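Local coordinates for GTP-binding protein (Pyrococcus horikoshii, PDB 1WXQ) that probably binds GTP and may hydrolyse nucleotide like other Obg-type P-loop GTPases, though its own cellular role is unknown, at residues A37-T42 with P72-D77; H107-T112 with E129-L134; W141-L146 with D202-A207. All coordinates share one frame; numbering follows the deposited sequence.

In the fold
The three contacts follow one another along the chain within the probable GTPase domain. Interactions 1 and 2 both reach its central sheet, their centres about 21 Å apart and their nearest atoms about 9 Å apart. Each approaches the probable nucleotide site: Asp-77 of interaction 1 forms a salt bridge with Lys-13 of the apparent P-loop, and in interaction 2 Asp-110 pairs with Lys-223 of a likely N-K-x-D motif. Interactions 2 and 3 share helix 127-147; the first packs it on the sheet, whereas the second, centred about 23 Å away, joins its far end to helix 200-214. Interactions 1 and 3 lie about 28 Å apart, centre to centre, and do not touch.

Interaction 1 of 3, residues A37-T42 with P72-D77; sequences ANVGVT and PVKMVD
Thr-42 and Met-75, the latter present as selenomethionine, meet at an oblique angle on one face of an antiparallel strand pair. The Thr-42 side chain is turned (chi1 -176°) to put OG1 opposite the backbone N, where it is hydrogen-bonded to Ala-20 O, and its methyl faces Met-75: Thr-42 CG2 lies 3.8 Å from Met-75 CE. Gly-40 has no side chain to add beside Met-75. The other face carries Val-39, Val-41, Lys-74 and Val-76. Val-39 CG1 comes across the bent Lys-74 chain, 3.5 Å from Lys-74 CE, whose NZ is salt-bridged to Glu-2. Val-41 instead lies alongside Pro-72, pointing the same way, with its CG2 3.7 Å from Pro-72 CB. Between the two faces, five backbone hydrogen bonds join the strands, that from Asp-77 N to Asn-38 O measuring 2.9 Å. Asp-77 opens a D-x-x-G sequence, probably the G3 motif, and its OD1 is salt-bridged to Lys-13. On its other edge, strand 68-77 runs parallel to strand 2-7; helices 13-21 and 305-316 close over Met-75, the latter also touching Thr-42.

Interaction 2 of 3, residues H107-T112 with E129-L134; sequences HVVDAT and EDIEFL
Helix 127-147 packs on strand 104-110 of the central sheet in the alpha/beta fold of P-loop GTPases, and His-107 and Val-109 carry the strand's side of the contact. The imidazole of His-107 is sandwiched. Over one face comes a methyl of Leu-134, CD1, although the two are modelled too close for the exact spacing to be trusted. Over the centre of the opposite face lies Val-109 CG1, 3.9 Å above the ring plane. At the ring edge, in its plane, Asp-130 O approaches His-107 NE2 at 3.6 Å. The ring is carried toward the helix by a first torsion that sets CG anti to the backbone N (chi1 -173°), and its ND1 makes a weak hydrogen bond to Val-6 O. Replacing His-107 by an alanine is likely to open a gap between Leu-134 and Val-109 and to leave Val-6 O without its weak bond.

Farther along, Val-109 and Ile-131 cross at about a right angle, with Val-109 CG1 4.2 Å from Ile-131 CG1. A water links the two segments: it accepts from Asp-110 N at 3.1 Å and donates to Asp-130 OD2 at 2.8 Å. That same carboxylate oxygen is salt-bridged to Lys-8, so two partners hold it. Strand 104-110 is flanked by the parallel strands 2-7 and 217-222; Ile-219 of the latter touches Val-109 and Ile-131, and Leu-235 of helix 229-241 packs against the same two side chains.

Interaction 3 of 3, residues W141-L146 with D202-A207; sequences WIYGIL and DLLAFA
Leu-146, Tyr-143 and Leu-203 bury the largest areas where helix 127-147 meets helix 200-214. Over these segments the helix axes approach to 8.5 Å, their directions 134° apart. Leu-146 works with two parts of its side chain. Its CB rests on a methyl of Leu-203, with Leu-146 CB 3.9 Å from Leu-203 CD2, while the tip turns to Phe-206: Leu-146 CD1 meets the ring edge in plane, 3.6 Å from Phe-206 CD1. The leucine and phenylalanine side chains stand at about a right angle, and the phenyl is further engaged by Trp-198 in an edge-to-face pair.

Tyr-143 spans the other flank. A chi1 of 160° swings the ring away from its own backbone N and lays it along helix 200-214 with an edge turned to it, so that Tyr-143 CE1 lies 3.8 Å from Leu-203 CB, near the ring plane. Tyr-143 CD1 comes obliquely to the backbone of Leu-204, 3.6 Å from Leu-204 N. Beyond the ring, the phenol hydroxyl is hydrogen-bonded to Gln-200 OE1, so its polar end is tied to the start of the helix that its ring packs against.

Leu-203 therefore lies between the two, giving its CB to the tyrosine and its CD2 to Leu-146. Close approach of the backbones is allowed by the small Ala-207, with Ala-207 CA 5.1 Å from Tyr-143 CA. The alanine methyl, Ala-207 CB, sits 3.7 Å from Tyr-143 CB and also faces Ile-142. No hydrogen bond crosses between 141-146 and 202-207, which implies that these segments are joined by the fit of leucine, alanine and aromatic surfaces, with a polar bond added by the tyrosine hydroxyl and Gln-200.

Interaction 1 of 3, residues A37-T42 with P72-D77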
loop_
_atom_site.group_PDB
_atom_site.type_symbol
_atom_site.label_atom_id
_atom_site.label_comp_id
_atom_site.label_asym_id
_atom_site.label_seq_id
_atom_site.Cartn_x
_atom_site.Cartn_y
_atom_site.Cartn_z
ATOM N N ALA A 37 -14.441 10.432 -8.544
ATOM C CA ALA A 37 -14.242 10.492 -9.991
ATOM C C ALA A 37 -13.006 9.696 -10.406
ATOM O O ALA A 37 -13.082 8.766 -11.214
ATOM C CB ALA A 37 -14.099 11.949 -10.438
ATOM N N ASN A 38 -11.865 10.076 -9.843
ATOM C CA ASN A 38 -10.598 9.414 -10.132
ATOM C C ASN A 38 -10.278 8.407 -9.032
ATOM O O ASN A 38 -9.132 7.992 -8.873
ATOM C CB ASN A 38 -9.484 10.451 -10.204
ATOM C CG ASN A 38 -9.509 11.391 -9.028
ATOM O OD1 ASN A 38 -9.722 10.969 -7.899
ATOM N ND2 ASN A 38 -9.286 12.674 -9.282
ATOM N N VAL A 39 -11.296 8.031 -8.267
ATOM C CA VAL A 39 -11.118 7.077 -7.183
ATOM C C VAL A 39 -11.905 5.801 -7.446
ATOM O O VAL A 39 -13.054 5.838 -7.893
ATOM C CB VAL A 39 -11.572 7.659 -5.845
ATOM C CG1 VAL A 39 -11.447 6.609 -4.763
ATOM C CG2 VAL A 39 -10.739 8.887 -5.511
ATOM N N GLY A 40 -11.274 4.669 -7.160
ATOM C CA GLY A 40 -11.925 3.398 -7.386
ATOM C C GLY A 40 -11.621 2.403 -6.294
ATOM O O GLY A 40 -11.069 2.758 -5.252
ATOM N N VAL A 41 -11.991 1.153 -6.534
ATOM C CA VAL A 41 -11.754 0.099 -5.567
ATOM C C VAL A 41 -11.121 -1.095 -6.257
ATOM O O VAL A 41 -11.615 -1.584 -7.278
ATOM C CB VAL A 41 -13.068 -0.342 -4.897
ATOM C CG1 VAL A 41 -14.071 -0.794 -5.955
ATOM C CG2 VAL A 41 -12.797 -1.462 -3.915
ATOM N N THR A 42 -9.995 -1.542 -5.724
ATOM C CA THR A 42 -9.324 -2.702 -6.277
ATOM C C THR A 42 -9.449 -3.715 -5.153
ATOM O O THR A 42 -10.185 -3.473 -4.196
ATOM C CB THR A 42 -7.844 -2.407 -6.594
ATOM O OG1 THR A 42 -7.257 -3.554 -7.217
ATOM C CG2 THR A 42 -7.075 -2.074 -5.332
ATOM N N PRO A 72 -11.577 -5.489 -0.345
ATOM C CA PRO A 72 -11.524 -4.203 -1.061
ATOM C C PRO A 72 -10.518 -3.179 -0.521
ATOM O O PRO A 72 -10.250 -3.129 0.675
ATOM C CB PRO A 72 -12.972 -3.704 -0.992
ATOM C CG PRO A 72 -13.465 -4.276 0.285
ATOM C CD PRO A 72 -12.911 -5.698 0.247
ATOM N N VAL A 73 -9.993 -2.356 -1.431
ATOM C CA VAL A 73 -8.982 -1.342 -1.135
ATOM C C VAL A 73 -9.132 -0.126 -2.039
ATOM O O VAL A 73 -9.229 -0.267 -3.251
ATOM C CB VAL A 73 -7.556 -1.910 -1.381
ATOM C CG1 VAL A 73 -6.507 -0.793 -1.274
ATOM C CG2 VAL A 73 -7.268 -3.042 -0.406
ATOM N N LYS A 74 -9.120 1.070 -1.456
ATOM C CA LYS A 74 -9.241 2.293 -2.247
ATOM C C LYS A 74 -8.030 2.472 -3.151
ATOM O O LYS A 74 -6.901 2.161 -2.760
ATOM C CB LYS A 74 -9.346 3.519 -1.345
ATOM C CG LYS A 74 -10.754 3.972 -1.017
ATOM C CD LYS A 74 -10.740 5.411 -0.498
ATOM C CE LYS A 74 -10.091 6.346 -1.509
ATOM N NZ LYS A 74 -9.953 7.722 -0.990
HETATM N N MSE A 75 -8.271 2.997 -4.349
HETATM C CA MSE A 75 -7.210 3.238 -5.311
HETATM C C MSE A 75 -7.485 4.570 -6.001
HETATM O O MSE A 75 -8.625 4.870 -6.355
HETATM C CB MSE A 75 -7.146 2.096 -6.327
HETATM C CG MSE A 75 -5.944 2.167 -7.248
HETATM SE SE MSE A 75 -5.633 0.533 -8.234
HETATM C CE MSE A 75 -4.289 -0.251 -7.070
ATOM N N VAL A 76 -6.434 5.361 -6.192
ATOM C CA VAL A 76 -6.535 6.679 -6.790
ATOM C C VAL A 76 -5.719 6.810 -8.075
ATOM O O VAL A 76 -4.548 6.427 -8.112
ATOM C CB VAL A 76 -6.036 7.732 -5.776
ATOM C CG1 VAL A 76 -6.165 9.145 -6.345
ATOM C CG2 VAL A 76 -6.822 7.601 -4.487
ATOM N N ASP A 77 -6.327 7.350 -9.128
ATOM C CA ASP A 77 -5.615 7.546 -10.387
ATOM C C ASP A 77 -4.912 8.906 -10.250
ATOM O O ASP A 77 -5.458 9.947 -10.612
ATOM C CB ASP A 77 -6.600 7.568 -11.558
ATOM C CG ASP A 77 -5.906 7.547 -12.911
ATOM O OD1 ASP A 77 -4.779 8.072 -13.032
ATOM O OD2 ASP A 77 -6.497 7.010 -13.866
#

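Interaction 2 of 3, residues H107-T112 with E129-L134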
loop_
_atom_site.group_PDB
_atom_site.type_symbol
_atom_site.label_atom_id
_atom_site.label_comp_id
_atom_site.label_asym_id
_atom_site.label_seq_id
_atom_site.Cartn_x
_atom_site.Cartn_y
_atom_site.Cartn_z
ATOM N N HIS A 107 4.249 2.914 -8.512
ATOM C CA HIS A 107 4.805 3.703 -9.600
ATOM C C HIS A 107 5.025 2.874 -10.872
ATOM O O HIS A 107 5.958 2.070 -10.954
ATOM C CB HIS A 107 6.120 4.360 -9.175
ATOM C CG HIS A 107 6.659 5.319 -10.197
ATOM N ND1 HIS A 107 5.993 5.594 -11.366
ATOM C CD2 HIS A 107 7.784 6.060 -10.205
ATOM C CE1 HIS A 107 6.687 6.476 -12.067
ATOM N NE2 HIS A 107 7.771 6.776 -11.393
ATOM N N VAL A 108 4.163 3.103 -11.863
ATOM C CA VAL A 108 4.206 2.418 -13.153
ATOM C C VAL A 108 5.241 3.030 -14.089
ATOM O O VAL A 108 5.218 4.226 -14.356
ATOM C CB VAL A 108 2.842 2.487 -13.827
ATOM C CG1 VAL A 108 2.861 1.706 -15.116
ATOM C CG2 VAL A 108 1.788 1.962 -12.879
ATOM N N VAL A 109 6.144 2.199 -14.594
ATOM C CA VAL A 109 7.197 2.666 -15.486
ATOM C C VAL A 109 7.257 1.798 -16.725
ATOM O O VAL A 109 6.735 0.677 -16.754
ATOM C CB VAL A 109 8.602 2.616 -14.801
ATOM C CG1 VAL A 109 8.600 3.434 -13.500
ATOM C CG2 VAL A 109 9.002 1.153 -14.524
ATOM N N ASP A 110 7.939 2.322 -17.732
ATOM C CA ASP A 110 8.105 1.674 -19.023
ATOM C C ASP A 110 9.306 0.712 -19.038
ATOM O O ASP A 110 10.444 1.139 -19.227
ATOM C CB ASP A 110 8.298 2.764 -20.073
ATOM C CG ASP A 110 8.260 2.228 -21.469
ATOM O OD1 ASP A 110 8.629 1.049 -21.657
ATOM O OD2 ASP A 110 7.870 2.994 -22.378
ATOM N N ALA A 111 9.069 -0.582 -18.855
ATOM C CA ALA A 111 10.184 -1.531 -18.833
ATOM C C ALA A 111 10.999 -1.526 -20.131
ATOM O O ALA A 111 12.220 -1.685 -20.112
ATOM C CB ALA A 111 9.680 -2.942 -18.536
ATOM N N THR A 112 10.336 -1.335 -21.261
ATOM C CA THR A 112 11.053 -1.315 -22.527
ATOM C C THR A 112 11.995 -0.132 -22.612
ATOM O O THR A 112 12.920 -0.138 -23.407
ATOM C CB THR A 112 10.105 -1.222 -23.714
ATOM O OG1 THR A 112 9.468 0.059 -23.698
ATOM C CG2 THR A 112 9.066 -2.343 -23.665
ATOM N N GLU A 129 15.547 6.112 -14.032
ATOM C CA GLU A 129 15.778 7.538 -13.916
ATOM C C GLU A 129 14.433 8.261 -13.663
ATOM O O GLU A 129 14.394 9.338 -13.075
ATOM C CB GLU A 129 16.444 8.162 -15.188
ATOM C CG GLU A 129 17.806 7.547 -15.527
ATOM C CD GLU A 129 18.950 8.072 -14.669
ATOM O OE1 GLU A 129 19.271 9.276 -14.793
ATOM O OE2 GLU A 129 19.533 7.284 -13.884
ATOM N N ASP A 130 13.333 7.650 -14.099
ATOM C CA ASP A 130 12.010 8.229 -13.868
ATOM C C ASP A 130 11.639 7.917 -12.440
ATOM O O ASP A 130 10.828 8.611 -11.838
ATOM C CB ASP A 130 10.943 7.601 -14.766
ATOM C CG ASP A 130 11.077 8.004 -16.223
ATOM O OD1 ASP A 130 11.015 9.216 -16.520
ATOM O OD2 ASP A 130 11.234 7.100 -17.075
ATOM N N ILE A 131 12.222 6.848 -11.906
ATOM C CA ILE A 131 11.936 6.438 -10.536
ATOM C C ILE A 131 12.533 7.488 -9.631
ATOM O O ILE A 131 11.891 7.969 -8.693
ATOM C CB ILE A 131 12.571 5.067 -10.219
ATOM C CG1 ILE A 131 12.000 4.014 -11.163
ATOM C CG2 ILE A 131 12.298 4.664 -8.784
ATOM C CD1 ILE A 131 12.497 2.622 -10.874
ATOM N N GLU A 132 13.771 7.851 -9.928
ATOM C CA GLU A 132 14.448 8.858 -9.144
ATOM C C GLU A 132 13.736 10.203 -9.299
ATOM O O GLU A 132 13.615 10.953 -8.331
ATOM C CB GLU A 132 15.904 8.973 -9.577
ATOM C CG GLU A 132 16.855 8.926 -8.413
ATOM C CD GLU A 132 17.881 10.022 -8.474
ATOM O OE1 GLU A 132 18.641 10.068 -9.474
ATOM O OE2 GLU A 132 17.919 10.834 -7.519
ATOM N N PHE A 133 13.252 10.499 -10.503
ATOM C CA PHE A 133 12.548 11.754 -10.729
ATOM C C PHE A 133 11.423 11.889 -9.721
ATOM O O PHE A 133 11.408 12.828 -8.924
ATOM C CB PHE A 133 11.953 11.830 -12.142
ATOM C CG PHE A 133 11.137 13.083 -12.386
ATOM C CD1 PHE A 133 11.755 14.285 -12.709
ATOM C CD2 PHE A 133 9.752 13.066 -12.241
ATOM C CE1 PHE A 133 11.008 15.465 -12.885
ATOM C CE2 PHE A 133 8.992 14.242 -12.413
ATOM C CZ PHE A 133 9.628 15.446 -12.736
ATOM N N LEU A 134 10.481 10.949 -9.765
ATOM C CA LEU A 134 9.331 10.941 -8.849
ATOM C C LEU A 134 9.799 11.113 -7.395
ATOM O O LEU A 134 9.255 11.906 -6.624
ATOM C CB LEU A 134 8.578 9.613 -8.978
ATOM C CG LEU A 134 7.053 9.631 -8.844
ATOM C CD1 LEU A 134 6.605 8.267 -8.354
ATOM C CD2 LEU A 134 6.590 10.706 -7.873
HETATM O O HOH W 1 9.919 4.683 -17.540
#

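Interaction 3 of 3, residues W141-L146 with D202-A207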
loop_
_atom_site.group_PDB
_atom_site.type_symbol
_atom_site.label_atom_id
_atom_site.label_comp_id
_atom_site.label_asym_id
_atom_site.label_seq_id
_atom_site.Cartn_x
_atom_site.Cartn_y
_atom_site.Cartn_z
ATOM N N TRP A 141 8.811 18.237 -1.958
ATOM C CA TRP A 141 7.461 18.714 -1.630
ATOM C C TRP A 141 7.251 18.793 -0.084
ATOM O O TRP A 141 6.799 19.817 0.427
ATOM C CB TRP A 141 6.453 17.814 -2.329
ATOM C CG TRP A 141 5.072 17.869 -1.743
ATOM C CD1 TRP A 141 4.296 18.978 -1.555
ATOM C CD2 TRP A 141 4.300 16.753 -1.263
ATOM N NE1 TRP A 141 3.090 18.623 -0.985
ATOM C CE2 TRP A 141 3.065 17.267 -0.797
ATOM C CE3 TRP A 141 4.534 15.368 -1.185
ATOM C CZ2 TRP A 141 2.065 16.449 -0.260
ATOM C CZ3 TRP A 141 3.533 14.548 -0.645
ATOM C CH2 TRP A 141 2.315 15.096 -0.191
ATOM N N ILE A 142 7.557 17.675 0.599
ATOM C CA ILE A 142 7.581 17.523 2.049
ATOM C C ILE A 142 8.576 18.488 2.694
ATOM O O ILE A 142 8.308 19.133 3.698
ATOM C CB ILE A 142 7.970 16.080 2.373
ATOM C CG1 ILE A 142 7.175 15.108 1.498
ATOM C CG2 ILE A 142 7.639 15.767 3.845
ATOM C CD1 ILE A 142 7.081 13.713 2.118
ATOM N N TYR A 143 9.780 18.541 2.097
ATOM C CA TYR A 143 10.803 19.441 2.615
ATOM C C TYR A 143 10.342 20.899 2.561
ATOM O O TYR A 143 10.573 21.684 3.471
ATOM C CB TYR A 143 12.065 19.257 1.772
ATOM C CG TYR A 143 12.952 20.444 1.912
ATOM C CD1 TYR A 143 13.717 20.606 3.062
ATOM C CD2 TYR A 143 13.080 21.356 0.864
ATOM C CE1 TYR A 143 14.615 21.659 3.159
ATOM C CE2 TYR A 143 13.971 22.414 0.964
ATOM C CZ TYR A 143 14.734 22.568 2.106
ATOM O OH TYR A 143 15.649 23.599 2.201
ATOM N N GLY A 144 9.721 21.338 1.476
ATOM C CA GLY A 144 9.325 22.721 1.380
ATOM C C GLY A 144 8.299 23.060 2.447
ATOM O O GLY A 144 8.317 24.160 2.989
ATOM N N ILE A 145 7.404 22.124 2.762
ATOM C CA ILE A 145 6.395 22.399 3.771
ATOM C C ILE A 145 7.037 22.642 5.136
ATOM O O ILE A 145 6.578 23.492 5.886
ATOM C CB ILE A 145 5.370 21.268 3.859
ATOM C CG1 ILE A 145 4.600 21.180 2.542
ATOM C CG2 ILE A 145 4.405 21.529 5.005
ATOM C CD1 ILE A 145 3.512 20.105 2.530
ATOM N N LEU A 146 8.108 21.915 5.437
ATOM C CA LEU A 146 8.834 22.073 6.699
ATOM C C LEU A 146 9.738 23.307 6.691
ATOM O O LEU A 146 9.716 24.117 7.611
ATOM C CB LEU A 146 9.709 20.844 6.953
ATOM C CG LEU A 146 8.971 19.529 7.195
ATOM C CD1 LEU A 146 9.901 18.367 6.959
ATOM C CD2 LEU A 146 8.407 19.512 8.619
ATOM N N ASP A 202 19.380 18.806 7.743
ATOM C CA ASP A 202 18.538 18.010 8.636
ATOM C C ASP A 202 17.122 17.928 8.085
ATOM O O ASP A 202 16.492 16.880 8.096
ATOM C CB ASP A 202 18.486 18.641 10.032
ATOM C CG ASP A 202 19.859 18.795 10.654
ATOM O OD1 ASP A 202 20.661 17.858 10.546
ATOM O OD2 ASP A 202 20.134 19.851 11.261
ATOM N N LEU A 203 16.628 19.049 7.590
ATOM C CA LEU A 203 15.293 19.093 7.050
ATOM C C LEU A 203 15.087 18.206 5.819
ATOM O O LEU A 203 14.157 17.389 5.776
ATOM C CB LEU A 203 14.924 20.535 6.751
ATOM C CG LEU A 203 14.556 21.352 7.985
ATOM C CD1 LEU A 203 14.460 22.839 7.648
ATOM C CD2 LEU A 203 13.237 20.835 8.510
ATOM N N LEU A 204 15.951 18.354 4.823
ATOM C CA LEU A 204 15.830 17.552 3.609
ATOM C C LEU A 204 15.975 16.059 3.968
ATOM O O LEU A 204 15.193 15.203 3.515
ATOM C CB LEU A 204 16.901 17.977 2.605
ATOM C CG LEU A 204 16.965 17.153 1.332
ATOM C CD1 LEU A 204 15.588 17.057 0.733
ATOM C CD2 LEU A 204 17.935 17.807 0.345
ATOM N N ALA A 205 16.966 15.760 4.802
ATOM C CA ALA A 205 17.200 14.383 5.220
ATOM C C ALA A 205 15.986 13.871 5.987
ATOM O O ALA A 205 15.567 12.726 5.825
ATOM C CB ALA A 205 18.436 14.302 6.102
ATOM N N PHE A 206 15.426 14.720 6.840
ATOM C CA PHE A 206 14.260 14.316 7.603
ATOM C C PHE A 206 13.089 14.135 6.648
ATOM O O PHE A 206 12.298 13.216 6.810
ATOM C CB PHE A 206 13.919 15.346 8.678
ATOM C CG PHE A 206 12.589 15.108 9.336
ATOM C CD1 PHE A 206 11.455 15.786 8.902
ATOM C CD2 PHE A 206 12.459 14.182 10.362
ATOM C CE1 PHE A 206 10.206 15.543 9.479
ATOM C CE2 PHE A 206 11.221 13.929 10.947
ATOM C CZ PHE A 206 10.088 14.613 10.504
ATOM N N ALA A 207 12.991 15.005 5.648
ATOM C CA ALA A 207 11.913 14.905 4.669
ATOM C C ALA A 207 11.974 13.565 3.936
ATOM O O ALA A 207 10.968 12.872 3.816
ATOM C CB ALA A 207 11.993 16.063 3.651
#